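Local coordinates for protein EF-P arginine 32 rhamnosyl-transferase (Pseudomonas putida KT2440, PDB 5NV8) that belongs to the EarP family of rhamnosyltransferases, GT-B-type enzymes of two Rossmann-like domains, and holds 2'-deoxy-thymidine-beta-L-rhamnose in its pocket, at residues D270-L275 and F289-W294; A16-F21 and H384-S389; L335-A340 and G348-A353. One frame throughout, in Å; residues are numbered along the deposited sequence.

Contact 1. Residues D270-L275 and F289-W294. With TRH (2'-deoxy-thymidine-beta-L-rhamnose), chain B.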
# COMPACT_ATOMS: atom_id res chain seq x y z
N ASP A 270 -8.57 7.30 4.82
CA ASP A 270 -8.21 8.42 3.97
C ASP A 270 -6.96 8.12 3.15
O ASP A 270 -6.80 8.66 2.05
CB ASP A 270 -8.02 9.69 4.80
CG ASP A 270 -9.34 10.33 5.18
OD1 ASP A 270 -10.13 10.66 4.27
OD2 ASP A 270 -9.58 10.52 6.39
N PHE A 271 -6.07 7.26 3.65
CA PHE A 271 -4.95 6.80 2.84
C PHE A 271 -5.43 5.99 1.64
O PHE A 271 -4.80 6.03 0.58
CB PHE A 271 -3.97 5.99 3.68
CG PHE A 271 -2.77 5.50 2.92
CD1 PHE A 271 -1.75 6.38 2.59
CD2 PHE A 271 -2.66 4.18 2.54
CE1 PHE A 271 -0.64 5.94 1.88
CE2 PHE A 271 -1.56 3.73 1.84
CZ PHE A 271 -0.55 4.61 1.50
N ASP A 272 -6.53 5.25 1.79
CA ASP A 272 -7.15 4.60 0.64
C ASP A 272 -7.66 5.64 -0.35
O ASP A 272 -7.47 5.50 -1.57
CB ASP A 272 -8.30 3.69 1.09
CG ASP A 272 -7.81 2.37 1.66
OD1 ASP A 272 -6.80 1.83 1.16
OD2 ASP A 272 -8.45 1.87 2.61
N ARG A 273 -8.31 6.70 0.15
CA ARG A 273 -8.77 7.77 -0.72
C ARG A 273 -7.60 8.43 -1.44
O ARG A 273 -7.72 8.83 -2.60
CB ARG A 273 -9.56 8.80 0.08
CG ARG A 273 -10.57 8.21 1.07
CD ARG A 273 -11.83 9.05 1.17
NE ARG A 273 -11.74 10.08 2.20
CZ ARG A 273 -12.54 11.14 2.29
NH1 ARG A 273 -13.50 11.32 1.39
NH2 ARG A 273 -12.38 12.02 3.26
N LEU A 274 -6.46 8.55 -0.76
CA LEU A 274 -5.25 9.06 -1.40
C LEU A 274 -4.84 8.17 -2.57
O LEU A 274 -4.62 8.65 -3.69
CB LEU A 274 -4.12 9.18 -0.39
CG LEU A 274 -2.88 9.95 -0.84
CD1 LEU A 274 -3.26 11.33 -1.36
CD2 LEU A 274 -1.87 10.06 0.29
N LEU A 275 -4.73 6.86 -2.32
CA LEU A 275 -4.33 5.94 -3.38
C LEU A 275 -5.29 5.98 -4.55
O LEU A 275 -4.87 6.00 -5.72
CB LEU A 275 -4.23 4.51 -2.83
CG LEU A 275 -3.18 4.24 -1.74
CD1 LEU A 275 -3.31 2.81 -1.23
CD2 LEU A 275 -1.78 4.51 -2.26
N PHE A 289 1.44 -1.90 0.32
CA PHE A 289 1.72 -2.67 -0.89
C PHE A 289 0.45 -3.29 -1.46
O PHE A 289 0.19 -3.22 -2.67
CB PHE A 289 2.76 -3.74 -0.57
CG PHE A 289 3.05 -4.67 -1.70
CD1 PHE A 289 3.27 -4.19 -2.98
CD2 PHE A 289 3.12 -6.04 -1.49
CE1 PHE A 289 3.54 -5.05 -4.03
CE2 PHE A 289 3.38 -6.91 -2.53
CZ PHE A 289 3.60 -6.41 -3.80
N VAL A 290 -0.38 -3.89 -0.60
CA VAL A 290 -1.60 -4.54 -1.06
C VAL A 290 -2.71 -3.52 -1.27
O VAL A 290 -3.50 -3.63 -2.22
CB VAL A 290 -2.02 -5.64 -0.06
CG1 VAL A 290 -3.38 -6.21 -0.43
CG2 VAL A 290 -0.97 -6.73 -0.00
N ARG A 291 -2.80 -2.52 -0.39
CA ARG A 291 -3.81 -1.47 -0.55
C ARG A 291 -3.71 -0.81 -1.92
O ARG A 291 -4.74 -0.52 -2.55
CB ARG A 291 -3.67 -0.44 0.56
CG ARG A 291 -4.07 -0.94 1.93
CD ARG A 291 -5.58 -0.90 2.08
NE ARG A 291 -6.16 -2.23 2.11
CZ ARG A 291 -7.45 -2.47 2.33
NH1 ARG A 291 -8.29 -1.46 2.52
NH2 ARG A 291 -7.90 -3.72 2.35
N ALA A 292 -2.49 -0.56 -2.39
CA ALA A 292 -2.33 0.05 -3.71
C ALA A 292 -2.72 -0.91 -4.83
O ALA A 292 -3.11 -0.46 -5.91
CB ALA A 292 -0.89 0.53 -3.89
N GLN A 293 -2.61 -2.22 -4.59
CA GLN A 293 -3.06 -3.18 -5.59
C GLN A 293 -4.57 -3.14 -5.74
O GLN A 293 -5.09 -3.21 -6.86
CB GLN A 293 -2.57 -4.59 -5.22
CG GLN A 293 -1.06 -4.77 -5.32
CD GLN A 293 -0.58 -6.14 -4.87
OE1 GLN A 293 -0.85 -7.15 -5.52
NE2 GLN A 293 0.15 -6.18 -3.76
N TRP A 294 -5.30 -3.03 -4.62
CA TRP A 294 -6.75 -2.84 -4.69
C TRP A 294 -7.12 -1.49 -5.28
O TRP A 294 -8.21 -1.35 -5.84
CB TRP A 294 -7.38 -2.98 -3.30
CG TRP A 294 -7.09 -4.29 -2.60
CD1 TRP A 294 -6.72 -4.44 -1.30
CD2 TRP A 294 -7.17 -5.61 -3.16
NE1 TRP A 294 -6.55 -5.77 -1.01
CE2 TRP A 294 -6.82 -6.51 -2.13
CE3 TRP A 294 -7.49 -6.12 -4.42
CZ2 TRP A 294 -6.79 -7.89 -2.33
CZ3 TRP A 294 -7.45 -7.49 -4.61
CH2 TRP A 294 -7.10 -8.36 -3.57
O4P TRH B . 7.12 -0.17 5.96
P2 TRH B . 5.78 -0.46 6.53
O3P TRH B . 5.36 0.63 7.65
O1 TRH B . 5.70 -1.92 7.20
C1 TRH B . 6.88 -2.75 7.19
C2 TRH B . 6.58 -4.15 7.74
O2 TRH B . 5.63 -4.09 8.80
C3 TRH B . 7.85 -4.78 8.31
O3 TRH B . 8.09 -4.28 9.63
C4 TRH B . 9.03 -4.41 7.43
O4 TRH B . 8.77 -4.85 6.09
OPP TRH B . 4.64 -0.37 5.39
P TRH B . 3.20 -1.00 5.67
O1P TRH B . 3.22 -2.47 5.89
O2P TRH B . 2.26 -0.61 4.42
O5' TRH B . 2.56 -0.20 6.91
C5' TRH B . 2.03 1.10 6.71
C4' TRH B . 0.71 1.20 7.46
O4' TRH B . 0.48 2.62 7.70
C3' TRH B . -0.41 0.78 6.53
O3' TRH B . -1.62 0.62 7.28
C2' TRH B . -0.51 2.04 5.70
C1' TRH B . -0.68 2.95 6.89
N11 TRH B . -0.69 4.39 6.57
C21 TRH B . -1.69 5.15 7.06
O21 TRH B . -2.57 4.64 7.74
N31 TRH B . -1.73 6.51 6.79
C41 TRH B . -0.74 7.12 6.02
O41 TRH B . -0.81 8.32 5.80
C51 TRH B . 0.30 6.34 5.52
C5A TRH B . 1.29 6.94 4.75
C61 TRH B . 0.33 4.98 5.80
O HOH W 1 -6.56 1.09 -1.38
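Arg291 presents the edge of its guanidinium to Asp272, whose OD2 lies in the plane of the group, 3.3 Å from NH1. The bond is weak, and the carboxylate and guanidinium planes are 44° apart; the stronger partner of Arg291 is Glu166, which takes NH2. A second flat group, the ring of Phe271, is covered on both faces. Leu275 CG sits 3.9 Å above one face, toward the rim, while TRH C61 lies over the centre of the opposite face, with Phe271 CD1 reaching TRH C51 at 3.6 Å. A chi1 of -179° sets CG beside the carbonyl carbon and places the ring between Leu275 and the thymine.

The second oxygen of Asp272 works differently. OD1 packs against Arg291 CD at 3.1 Å and accepts a bond from a water that also donates to Arg291 O, 2.7 Å away, so a water bridge supplements the weak salt bridge. On the same interface Leu275 CD1 rests on the opposite backbone, 3.7 Å from Arg291 C, and approaches Ala292 CB at 4.3 Å.

The axes of segments 270-275 and 289-294 cross at -54°, and strand 280-284 runs between them in sequence. Helix 287-295 then connects that strand to its parallel neighbour 299-302, a beta-alpha-beta crossover of the Rossmann-like half of a GT-B enzyme, where Phe271 forms part of the TRH pocket.

Contact 2. Residues A16-F21 and H384-S389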
# COMPACT_ATOMS: atom_id res chain seq x y z
N ALA A 16 -17.77 -16.13 19.02
CA ALA A 16 -16.48 -16.72 19.36
C ALA A 16 -15.48 -15.63 19.73
O ALA A 16 -15.60 -14.47 19.33
CB ALA A 16 -15.95 -17.55 18.19
N THR A 17 -14.47 -16.02 20.51
CA THR A 17 -13.48 -15.09 21.03
C THR A 17 -12.17 -15.24 20.27
O THR A 17 -11.64 -16.35 20.15
CB THR A 17 -13.25 -15.33 22.53
OG1 THR A 17 -14.51 -15.37 23.21
CG2 THR A 17 -12.39 -14.22 23.12
N TRP A 18 -11.66 -14.13 19.75
CA TRP A 18 -10.38 -14.09 19.05
C TRP A 18 -9.48 -13.07 19.72
O TRP A 18 -9.93 -12.00 20.14
CB TRP A 18 -10.56 -13.75 17.57
CG TRP A 18 -11.22 -14.83 16.76
CD1 TRP A 18 -12.34 -15.53 17.08
CD2 TRP A 18 -10.78 -15.33 15.49
NE1 TRP A 18 -12.64 -16.44 16.09
CE2 TRP A 18 -11.69 -16.34 15.10
CE3 TRP A 18 -9.71 -15.04 14.64
CZ2 TRP A 18 -11.57 -17.04 13.90
CZ3 TRP A 18 -9.59 -15.73 13.45
CH2 TRP A 18 -10.51 -16.73 13.10
N ASP A 19 -8.19 -13.40 19.83
CA ASP A 19 -7.21 -12.54 20.48
C ASP A 19 -6.02 -12.36 19.55
O ASP A 19 -5.37 -13.34 19.18
CB ASP A 19 -6.76 -13.12 21.82
CG ASP A 19 -6.43 -12.05 22.85
OD1 ASP A 19 -5.44 -11.31 22.64
OD2 ASP A 19 -7.15 -11.95 23.86
N ILE A 20 -5.75 -11.12 19.17
CA ILE A 20 -4.59 -10.79 18.34
C ILE A 20 -3.67 -9.89 19.15
O ILE A 20 -4.11 -9.11 19.99
CB ILE A 20 -5.00 -10.11 17.01
N PHE A 21 -2.37 -10.01 18.88
CA PHE A 21 -1.36 -9.25 19.62
C PHE A 21 -0.27 -8.82 18.65
O PHE A 21 0.33 -9.65 17.97
CB PHE A 21 -0.77 -10.08 20.76
N HIS A 384 -13.46 -19.53 7.84
CA HIS A 384 -13.94 -20.81 7.34
C HIS A 384 -13.03 -21.96 7.77
O HIS A 384 -13.50 -23.09 7.96
CB HIS A 384 -14.07 -20.78 5.82
CG HIS A 384 -15.22 -19.96 5.33
ND1 HIS A 384 -15.55 -19.86 3.99
CD2 HIS A 384 -16.12 -19.19 5.99
CE1 HIS A 384 -16.60 -19.07 3.85
NE2 HIS A 384 -16.97 -18.65 5.05
N PHE A 385 -11.73 -21.69 7.91
CA PHE A 385 -10.81 -22.71 8.40
C PHE A 385 -11.14 -23.10 9.84
O PHE A 385 -11.13 -24.29 10.19
CB PHE A 385 -9.37 -22.21 8.30
CG PHE A 385 -8.38 -23.28 7.92
CD1 PHE A 385 -8.41 -23.85 6.67
CD2 PHE A 385 -7.42 -23.70 8.83
CE1 PHE A 385 -7.50 -24.83 6.32
CE2 PHE A 385 -6.51 -24.68 8.49
CZ PHE A 385 -6.55 -25.25 7.23
N TYR A 386 -11.45 -22.12 10.69
CA TYR A 386 -11.78 -22.41 12.07
C TYR A 386 -13.14 -23.09 12.19
O TYR A 386 -13.33 -23.93 13.07
CB TYR A 386 -11.73 -21.13 12.91
CG TYR A 386 -12.72 -21.09 14.05
CD1 TYR A 386 -12.51 -21.84 15.20
CD2 TYR A 386 -13.86 -20.29 13.99
CE1 TYR A 386 -13.41 -21.81 16.25
CE2 TYR A 386 -14.76 -20.25 15.03
CZ TYR A 386 -14.53 -21.01 16.16
OH TYR A 386 -15.43 -20.98 17.21
N ARG A 387 -14.09 -22.73 11.32
CA ARG A 387 -15.41 -23.33 11.40
C ARG A 387 -15.37 -24.83 11.10
O ARG A 387 -16.05 -25.62 11.75
CB ARG A 387 -16.37 -22.62 10.44
CG ARG A 387 -17.75 -23.25 10.37
CD ARG A 387 -18.80 -22.39 11.05
NE ARG A 387 -19.03 -21.13 10.34
CZ ARG A 387 -19.68 -21.04 9.19
NH1 ARG A 387 -20.18 -22.12 8.60
NH2 ARG A 387 -19.85 -19.85 8.62
N ASN A 388 -14.56 -25.23 10.12
CA ASN A 388 -14.33 -26.65 9.86
C ASN A 388 -13.24 -27.24 10.75
O ASN A 388 -12.65 -28.26 10.39
CB ASN A 388 -14.00 -26.87 8.38
CG ASN A 388 -12.72 -26.17 7.95
OD1 ASN A 388 -11.62 -26.56 8.35
ND2 ASN A 388 -12.86 -25.14 7.13
N SER A 389 -12.99 -26.61 11.91
CA SER A 389 -11.97 -27.05 12.85
C SER A 389 -10.60 -27.11 12.19
O SER A 389 -9.85 -26.13 12.22
CB SER A 389 -12.33 -28.42 13.45
OG SER A 389 -13.43 -28.31 14.34
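Ala16 opens the contact by laying its CB 3.6 Å from the phenol OH of Tyr386, and the motif that follows two residues later is a T-shaped (edge-to-face) aromatic pair. Here the start of the modelled chain meets its last helix: strand 17-20, paired in parallel with strand 48-51, faces helix 378-387, which returns to the N-terminal half as the C-terminal helix does in GT-B enzymes.

Ala16 points its methyl toward the helix and comes within 4.3 Å of Tyr386 CZ, while its backbone bonds to Ala48. Trp18 carries the larger part of what segment 16-21 contributes. Its CG stands anti to the carbonyl carbon and beside the backbone N (chi1 -70°), which swings the indole out from the strand until its edge is directed at the tyrosine face. The five-membered ring of Trp18 and the ring of Tyr386 have centroids 5.8 Å apart and planes at 87°, close to perpendicular. Contact with the tyrosine buries Trp18 NE1, which has no partner in the model. On the strand side Trp18 also packs against Val49 and Phe100, and beyond it Asp19 forms a salt bridge with Arg50.

Tyr386 stands near the helix end: its O accepts from Ser389 N at 2.9 Å, and its CD2 meets Trp18 CZ2 at 4.0 Å.

Contact 3. Residues L335-A340 and G348-A353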
# COMPACT_ATOMS: atom_id res chain seq x y z
N LEU A 335 9.83 -4.18 -15.42
CA LEU A 335 10.96 -4.77 -14.71
C LEU A 335 12.03 -3.72 -14.40
O LEU A 335 12.55 -3.66 -13.28
CB LEU A 335 11.57 -5.91 -15.52
CG LEU A 335 11.08 -7.33 -15.25
CD1 LEU A 335 9.60 -7.47 -15.56
CD2 LEU A 335 11.90 -8.33 -16.06
N GLY A 336 12.36 -2.88 -15.39
CA GLY A 336 13.34 -1.84 -15.16
C GLY A 336 12.89 -0.79 -14.17
O GLY A 336 13.71 -0.18 -13.48
N LEU A 337 11.58 -0.57 -14.07
CA LEU A 337 11.05 0.42 -13.13
C LEU A 337 11.16 -0.08 -11.70
O LEU A 337 11.64 0.64 -10.81
CB LEU A 337 9.59 0.75 -13.46
CG LEU A 337 8.98 1.93 -12.70
CD1 LEU A 337 9.92 3.13 -12.64
CD2 LEU A 337 7.61 2.31 -13.26
N TRP A 338 10.72 -1.31 -11.44
CA TRP A 338 10.63 -1.81 -10.08
C TRP A 338 11.99 -2.24 -9.54
O TRP A 338 12.29 -2.04 -8.36
CB TRP A 338 9.63 -2.96 -10.02
CG TRP A 338 8.21 -2.51 -10.05
CD1 TRP A 338 7.65 -1.60 -10.91
CD2 TRP A 338 7.15 -2.95 -9.20
NE1 TRP A 338 6.32 -1.44 -10.63
CE2 TRP A 338 5.98 -2.26 -9.59
CE3 TRP A 338 7.07 -3.86 -8.14
CZ2 TRP A 338 4.75 -2.46 -8.96
CZ3 TRP A 338 5.86 -4.05 -7.52
CH2 TRP A 338 4.71 -3.35 -7.93
N ARG A 339 12.83 -2.84 -10.39
CA ARG A 339 14.17 -3.22 -9.95
C ARG A 339 15.01 -1.99 -9.62
O ARG A 339 15.79 -2.00 -8.66
CB ARG A 339 14.86 -4.06 -11.02
CG ARG A 339 14.31 -5.46 -11.17
CD ARG A 339 14.85 -6.13 -12.42
NE ARG A 339 14.47 -7.54 -12.49
CZ ARG A 339 14.67 -8.32 -13.55
NH1 ARG A 339 15.25 -7.82 -14.64
NH2 ARG A 339 14.30 -9.59 -13.52
N ALA A 340 14.85 -0.91 -10.40
CA ALA A 340 15.64 0.30 -10.18
C ALA A 340 15.35 0.92 -8.82
O ALA A 340 16.26 1.38 -8.12
CB ALA A 340 15.38 1.30 -11.30
N GLY A 348 15.59 7.76 -13.63
CA GLY A 348 15.14 8.58 -14.75
C GLY A 348 14.85 7.75 -15.99
O GLY A 348 13.77 7.85 -16.57
N GLN A 349 15.81 6.92 -16.40
CA GLN A 349 15.63 6.11 -17.60
C GLN A 349 14.43 5.18 -17.47
O GLN A 349 13.62 5.05 -18.40
CB GLN A 349 16.89 5.30 -17.89
CG GLN A 349 18.11 6.12 -18.27
CD GLN A 349 17.92 6.91 -19.55
OE1 GLN A 349 17.16 6.51 -20.43
NE2 GLN A 349 18.63 8.03 -19.67
N ALA A 350 14.29 4.53 -16.31
CA ALA A 350 13.19 3.59 -16.11
C ALA A 350 11.84 4.31 -16.12
O ALA A 350 10.89 3.86 -16.77
CB ALA A 350 13.38 2.83 -14.80
N TRP A 351 11.75 5.44 -15.41
CA TRP A 351 10.48 6.16 -15.33
C TRP A 351 10.00 6.60 -16.70
O TRP A 351 8.83 6.43 -17.04
CB TRP A 351 10.63 7.37 -14.39
CG TRP A 351 9.47 8.32 -14.45
CD1 TRP A 351 9.45 9.55 -15.03
CD2 TRP A 351 8.16 8.11 -13.90
NE1 TRP A 351 8.22 10.12 -14.88
CE2 TRP A 351 7.40 9.26 -14.19
CE3 TRP A 351 7.56 7.07 -13.19
CZ2 TRP A 351 6.07 9.40 -13.80
CZ3 TRP A 351 6.24 7.20 -12.80
CH2 TRP A 351 5.51 8.36 -13.10
N ARG A 352 10.90 7.16 -17.52
CA ARG A 352 10.50 7.60 -18.86
C ARG A 352 10.12 6.42 -19.74
O ARG A 352 9.17 6.51 -20.54
CB ARG A 352 11.61 8.42 -19.51
CG ARG A 352 11.87 9.75 -18.83
CD ARG A 352 12.95 10.56 -19.55
NE ARG A 352 14.28 10.25 -19.04
CZ ARG A 352 14.93 10.99 -18.15
NH1 ARG A 352 14.37 12.08 -17.64
NH2 ARG A 352 16.14 10.63 -17.75
N ALA A 353 10.84 5.30 -19.61
CA ALA A 353 10.49 4.11 -20.38
C ALA A 353 9.10 3.61 -20.01
O ALA A 353 8.31 3.24 -20.89
CB ALA A 353 11.53 3.02 -20.15
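Ala350 and Leu337 account for most of the buried surface here, with Trp351 a smaller third, and together they illustrate how small residues let two helices come close. The methyl of Ala350 points toward the partner helix, where its closest contacts are with backbone: its CB is 3.3 Å from Gly336 O and 3.7 Å from Leu337 CA. Ala340, one turn on from Gly336, adds its own methyl, the two CB atoms of Ala340 and Ala350 lying 4.3 Å apart. Gly336 and Ala340 thus form a small-xxx-small pair, a GxxxA spacing, on the face that receives Ala350. The result is an approach of 4.8 Å between the CA atoms of Leu337 and Ala350 and of 8.3 Å between the axes of segments 335-340 and 348-353.

Leu337 flanks this close point. A chi1 of -171° turns CG to the carbonyl side, from where a single branch, CD1, does the touching: it lies 4.1 Å from Ala350 CB and 4.0 Å from Trp351 N. Trp351 therefore takes part largely through its backbone, since its CB points away from helix 328-343. The side chains that meet are apolar.

The helices are joined by a short turn, and the axes of the two segments run at 144° to each other, a roughly antiparallel helical hairpin. Leu337 extends the seam to Met347 and Ala354 of the second helix. The two tryptophans face the rest of the domain: Trp351 meets Trp214 of helix 211-220 and Phe280 of strand 280-284 edge-to-face, and Trp338 packs on strand 299-302.

How the contacts relate
The three contacts differ in chemistry with their place in the fold. Contacts 1 and 3 are buried and contact 2 lies at the surface, its centre about 26 Å from that of the chain. Contact 1, nearest the middle, combines charge, water and ligand; contact 3 joins helices by small apolar residues; contact 2 pairs two aromatic rings with an alanine methyl beside them. Contacts 1 and 3 follow each other along the chain and share a neighbour, strand 299-302, where Ala292 and Trp338 both pack on Met299; their nearest atoms are about 4 Å apart without touching. Both are nested within the long loop that contact 2 closes by bringing together the two ends of the modelled chain.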